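PDB 4KGM: Thg1-like uncharacterized protein from Bacillus thuringiensis, which probably adds nucleotides to the 5' end of tRNA in the 3'-to-5' direction, using a polymerase palm-like catalytic domain that binds ATP and magnesium. Local coordinates for residues 45-48 with 49-53; 80-83 with 84-87. One frame throughout, in Å; residues are numbered along the deposited sequence.

Both contacts are local and partly buried, and their centres lie about 31 Å apart on opposite sides of the chain's centre. Contact 1 is the first turn of helix 47-63, where buried Asp46 and Leu49 face bound ATP while Gln47 and Asp48 are exposed. Contact 2 is the exit from strand 76-81 into a loop, farther from the chain's centre. The chemistry follows the setting: regular helical backbone bonds, an N-cap and a glutamine-glutamate pair in residues 45-53, against a ring folded over a threonine and a single hydroxyl-carboxylate bond in residues 80-87. The two contacts have no helix or strand in common.

Contact 1: residues 45-48 with 49-53; sequences FDQD and LAEAF. With ATP (adenosine-5'-triphosphate), chain E.
Asp46 does two jobs at once: its carboxylate caps a helix through Leu49, while its backbone N makes a weak hydrogen bond, 3.5 Å, to N1 of the ATP adenine. In the capping bond Leu49 N donates to Asp46 OD2 over a short 2.5 Å, meeting that oxygen nearly along its C-O axis. With CG anti to the backbone N (chi1 -176°), the carboxylate of Asp46 swings forward beside the first turn, and its other oxygen, OD1, accepts from the backbone N of Ala42. Leu49 crosses Asp46 at about a right angle and reaches the nucleotide itself: its CD2 methyl sits over the face of the adenine, 3.5 Å from ATP C6, and the side chain also touches Phe112 and Met116 of helix 97-119. This is an N-cap at the start of helix 47-63, placed so that the capped end forms one wall of the base pocket in the palm-like domain; Phe34 and His35 also bond to the ATP. The helix proper starts with Ala50 N donating to Asp46 O at 3.1 Å, followed by Glu51 N to Gln47 O at 3.0 Å. On the outer side the same i to i+4 spacing joins two side chains. Gln47, bent at chi2, brings NE2 to Glu51 OE2 at 2.7 Å; the carboxylate oxygen is met on its anti side, 27° out of plane, with amide and carboxylate planes 86° apart. Glu51 runs extended beyond CG, and that CG packs 3.2 Å from Gln47 O. Asp48 takes no part in this pair; its OD2 is bonded to the hydroxyl of Tyr120.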
loop_
_atom_site.group_PDB
_atom_site.type_symbol
_atom_site.label_atom_id
_atom_site.label_comp_id
_atom_site.label_asym_id
_atom_site.label_seq_id
_atom_site.Cartn_x
_atom_site.Cartn_y
_atom_site.Cartn_z
ATOM N N PHE A 45 14.533 -13.837 34.329
ATOM C CA PHE A 45 15.312 -12.847 33.595
ATOM C C PHE A 45 16.773 -13.268 33.452
ATOM O O PHE A 45 17.432 -13.602 34.436
ATOM C CB PHE A 45 15.218 -11.480 34.277
ATOM N N ASP A 46 17.270 -13.253 32.218
ATOM C CA ASP A 46 18.659 -13.604 31.940
ATOM C C ASP A 46 19.486 -12.355 31.635
ATOM O O ASP A 46 19.191 -11.619 30.693
ATOM C CB ASP A 46 18.737 -14.595 30.776
ATOM C CG ASP A 46 20.152 -15.075 30.510
ATOM O OD1 ASP A 46 20.548 -16.114 31.080
ATOM O OD2 ASP A 46 20.870 -14.414 29.730
ATOM N N GLN A 47 20.520 -12.124 32.438
ATOM C CA GLN A 47 21.362 -10.940 32.293
ATOM C C GLN A 47 22.169 -10.972 30.998
ATOM O O GLN A 47 22.387 -9.938 30.370
ATOM C CB GLN A 47 22.303 -10.807 33.494
ATOM C CG GLN A 47 23.144 -9.536 33.503
ATOM C CD GLN A 47 22.376 -8.328 34.006
ATOM O OE1 GLN A 47 21.306 -8.460 34.600
ATOM N NE2 GLN A 47 22.923 -7.138 33.770
ATOM N N ASP A 48 22.614 -12.161 30.603
ATOM C CA ASP A 48 23.396 -12.318 29.380
ATOM C C ASP A 48 22.566 -12.034 28.132
ATOM O O ASP A 48 23.027 -11.366 27.207
ATOM C CB ASP A 48 24.003 -13.721 29.301
ATOM C CG ASP A 48 25.221 -13.880 30.187
ATOM O OD1 ASP A 48 25.945 -12.881 30.387
ATOM O OD2 ASP A 48 25.458 -15.002 30.681
ATOM N N LEU A 49 21.339 -12.548 28.113
ATOM C CA LEU A 49 20.442 -12.348 26.983
ATOM C C LEU A 49 20.040 -10.882 26.861
ATOM O O LEU A 49 20.046 -10.315 25.768
ATOM C CB LEU A 49 19.194 -13.219 27.131
ATOM C CG LEU A 49 18.165 -13.113 26.006
ATOM C CD1 LEU A 49 18.714 -13.705 24.719
ATOM C CD2 LEU A 49 16.861 -13.788 26.400
ATOM N N ALA A 50 19.697 -10.275 27.992
ATOM C CA ALA A 50 19.276 -8.881 28.018
ATOM C C ALA A 50 20.387 -7.939 27.559
ATOM O O ALA A 50 20.132 -6.973 26.845
ATOM C CB ALA A 50 18.793 -8.501 29.408
ATOM N N GLU A 51 21.620 -8.225 27.967
ATOM C CA GLU A 51 22.761 -7.396 27.586
ATOM C C GLU A 51 23.155 -7.602 26.126
ATOM O O GLU A 51 23.893 -6.799 25.553
ATOM C CB GLU A 51 23.958 -7.661 28.501
ATOM C CG GLU A 51 23.792 -7.111 29.907
ATOM C CD GLU A 51 25.006 -7.358 30.781
ATOM O OE1 GLU A 51 26.016 -7.885 30.266
ATOM O OE2 GLU A 51 24.948 -7.025 31.984
ATOM N N ALA A 52 22.668 -8.687 25.533
ATOM C CA ALA A 52 22.902 -8.956 24.121
ATOM C C ALA A 52 21.952 -8.114 23.275
ATOM O O ALA A 52 22.296 -7.692 22.168
ATOM C CB ALA A 52 22.719 -10.434 23.822
ATOM N N PHE A 53 20.755 -7.877 23.804
ATOM C CA PHE A 53 19.793 -6.991 23.162
ATOM C C PHE A 53 20.248 -5.544 23.279
ATOM O O PHE A 53 20.066 -4.747 22.357
ATOM C CB PHE A 53 18.406 -7.145 23.788
ATOM C CG PHE A 53 17.596 -8.269 23.207
ATOM C CD1 PHE A 53 16.991 -8.136 21.968
ATOM C CD2 PHE A 53 17.428 -9.454 23.905
ATOM C CE1 PHE A 53 16.244 -9.165 21.432
ATOM C CE2 PHE A 53 16.679 -10.488 23.374
ATOM C CZ PHE A 53 16.088 -10.343 22.135
HETATM P PG ATP E . 6.865 -15.274 17.865
HETATM O O1G ATP E . 5.418 -14.978 18.181
HETATM O O2G ATP E . 7.086 -16.049 16.587
HETATM O O3G ATP E . 7.777 -14.081 18.021
HETATM P PB ATP E . 7.812 -15.818 20.473
HETATM O O1B ATP E . 8.994 -14.893 20.300
HETATM O O2B ATP E . 7.966 -17.043 21.341
HETATM O O3B ATP E . 7.303 -16.308 19.026
HETATM P PA ATP E . 6.798 -13.835 22.140
HETATM O O1A ATP E . 5.475 -13.472 22.768
HETATM O O2A ATP E . 7.667 -12.770 21.516
HETATM O O3A ATP E . 6.556 -14.986 21.044
HETATM O "O5'" ATP E . 7.690 -14.638 23.215
HETATM C "C5'" ATP E . 8.799 -14.019 23.860
HETATM C "C4'" ATP E . 9.537 -15.063 24.691
HETATM O "O4'" ATP E . 10.873 -14.643 24.974
HETATM C "C3'" ATP E . 8.850 -15.308 26.026
HETATM O "O3'" ATP E . 8.272 -16.615 26.042
HETATM C "C2'" ATP E . 9.943 -15.210 27.074
HETATM O "O2'" ATP E . 9.973 -16.398 27.871
HETATM C "C1'" ATP E . 11.238 -15.062 26.291
HETATM N N9 ATP E . 12.139 -14.069 26.933
HETATM C C8 ATP E . 12.119 -12.737 26.740
HETATM N N7 ATP E . 13.078 -12.121 27.479
HETATM C C5 ATP E . 13.735 -13.074 28.164
HETATM C C6 ATP E . 14.860 -13.114 29.129
HETATM N N6 ATP E . 15.491 -11.980 29.519
HETATM N N1 ATP E . 15.235 -14.322 29.605
HETATM C C2 ATP E . 14.618 -15.456 29.225
HETATM N N3 ATP E . 13.593 -15.494 28.356
HETATM C C4 ATP E . 13.113 -14.356 27.800
#

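Contact 2: residues 80-83 with 84-87; sequences LITN and YDKL
From Thr82, still extended, the backbone passes through Asn83 and Tyr84, both with small positive psi values, and reaches helical angles at Asp85, so that the chain bends as it leaves the strand without doubling back. With CG between its backbone N and carbonyl carbon (chi1 48°), Tyr84 sends its ring back over Thr82. One face of the ring receives Thr82 CB, 3.9 Å from Tyr84 CE1, and the methyl CG2 of Thr82 lies 3.8 Å from Tyr84 OH. Asn83 comes to the ring differently: its OD1 stands at the edge, near the ring plane and 3.5 Å from Tyr84 CD1, while the amide is turned 68° from that plane. Thr82 also makes the one hydrogen bond between residues 80-83 and 84-87, OG1 donating to Asp85 OD2 at 3.2 Å. The carboxylate oxygen is met on its syn side, 16° out of plane, and the two side chains cross at about a right angle. The other oxygen of Asp85, OD1, forms a salt bridge with Lys68, so the carboxylate is gripped from two residues. Asn83 ND2 bonds to Ser91 OG in the loop that leads on to helix 97-119, and Tyr84 OH bonds to Val237 O in helix 231-237. Just upstream, strand 76-81 runs antiparallel between strands 25-31 and 67-73, with Leu80 packed against Val140 and Phe144 of helix 140-160.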
loop_
_atom_site.group_PDB
_atom_site.type_symbol
_atom_site.label_atom_id
_atom_site.label_comp_id
_atom_site.label_asym_id
_atom_site.label_seq_id
_atom_site.Cartn_x
_atom_site.Cartn_y
_atom_site.Cartn_z
ATOM N N LEU A 80 12.624 4.781 17.500
ATOM C CA LEU A 80 12.021 6.033 17.056
ATOM C C LEU A 80 12.929 6.749 16.067
ATOM O O LEU A 80 14.057 7.117 16.399
ATOM C CB LEU A 80 11.726 6.954 18.242
ATOM C CG LEU A 80 11.408 8.409 17.879
ATOM C CD1 LEU A 80 10.133 8.507 17.053
ATOM C CD2 LEU A 80 11.310 9.277 19.121
ATOM N N ILE A 81 12.428 6.946 14.852
ATOM C CA ILE A 81 13.181 7.644 13.818
ATOM C C ILE A 81 12.475 8.935 13.421
ATOM O O ILE A 81 11.275 8.936 13.145
ATOM C CB ILE A 81 13.355 6.771 12.562
ATOM C CG1 ILE A 81 13.816 5.363 12.945
ATOM C CG2 ILE A 81 14.338 7.412 11.600
ATOM C CD1 ILE A 81 13.905 4.416 11.771
ATOM N N THR A 82 13.220 10.034 13.405
ATOM C CA THR A 82 12.687 11.309 12.939
ATOM C C THR A 82 13.484 11.785 11.734
ATOM O O THR A 82 14.695 11.580 11.665
ATOM C CB THR A 82 12.728 12.393 14.035
ATOM O OG1 THR A 82 14.089 12.688 14.373
ATOM C CG2 THR A 82 11.980 11.930 15.276
ATOM N N ASN A 83 12.802 12.420 10.785
ATOM C CA ASN A 83 13.445 12.878 9.560
ATOM C C ASN A 83 13.113 14.330 9.231
ATOM O O ASN A 83 13.099 14.721 8.065
ATOM C CB ASN A 83 13.049 11.980 8.388
ATOM C CG ASN A 83 11.546 11.864 8.231
ATOM O OD1 ASN A 83 10.782 12.529 8.935
ATOM N ND2 ASN A 83 11.109 11.015 7.305
ATOM N N TYR A 84 12.845 15.123 10.263
ATOM C CA TYR A 84 12.457 16.516 10.071
ATOM C C TYR A 84 13.232 17.460 10.984
ATOM O O TYR A 84 12.735 18.524 11.352
ATOM C CB TYR A 84 10.953 16.683 10.292
ATOM C CG TYR A 84 10.440 16.032 11.557
ATOM C CD1 TYR A 84 9.959 14.727 11.544
ATOM C CD2 TYR A 84 10.434 16.720 12.765
ATOM C CE1 TYR A 84 9.489 14.126 12.698
ATOM C CE2 TYR A 84 9.965 16.125 13.923
ATOM C CZ TYR A 84 9.494 14.828 13.883
ATOM O OH TYR A 84 9.025 14.232 15.032
ATOM N N ASP A 85 14.448 17.060 11.344
ATOM C CA ASP A 85 15.316 17.870 12.192
ATOM C C ASP A 85 15.582 19.224 11.541
ATOM O O ASP A 85 15.431 20.271 12.172
ATOM C CB ASP A 85 16.640 17.145 12.446
ATOM C CG ASP A 85 16.446 15.760 13.038
ATOM O OD1 ASP A 85 17.345 15.301 13.774
ATOM O OD2 ASP A 85 15.402 15.129 12.766
ATOM N N LYS A 86 15.979 19.186 10.274
ATOM C CA LYS A 86 16.175 20.395 9.485
ATOM C C LYS A 86 15.199 20.405 8.316
ATOM O O LYS A 86 14.335 19.534 8.210
ATOM C CB LYS A 86 17.608 20.467 8.956
ATOM C CG LYS A 86 18.674 20.489 10.034
ATOM C CD LYS A 86 20.062 20.524 9.419
ATOM C CE LYS A 86 21.144 20.553 10.486
ATOM N NZ LYS A 86 22.507 20.546 9.886
ATOM N N LEU A 87 15.338 21.393 7.439
ATOM C CA LEU A 87 14.523 21.458 6.234
ATOM C C LEU A 87 15.126 20.571 5.151
ATOM O O LEU A 87 14.444 20.175 4.205
ATOM C CB LEU A 87 14.409 22.899 5.733
ATOM C CG LEU A 87 13.155 23.686 6.128
ATOM C CD1 LEU A 87 12.947 23.676 7.634
ATOM C CD2 LEU A 87 13.234 25.114 5.603
#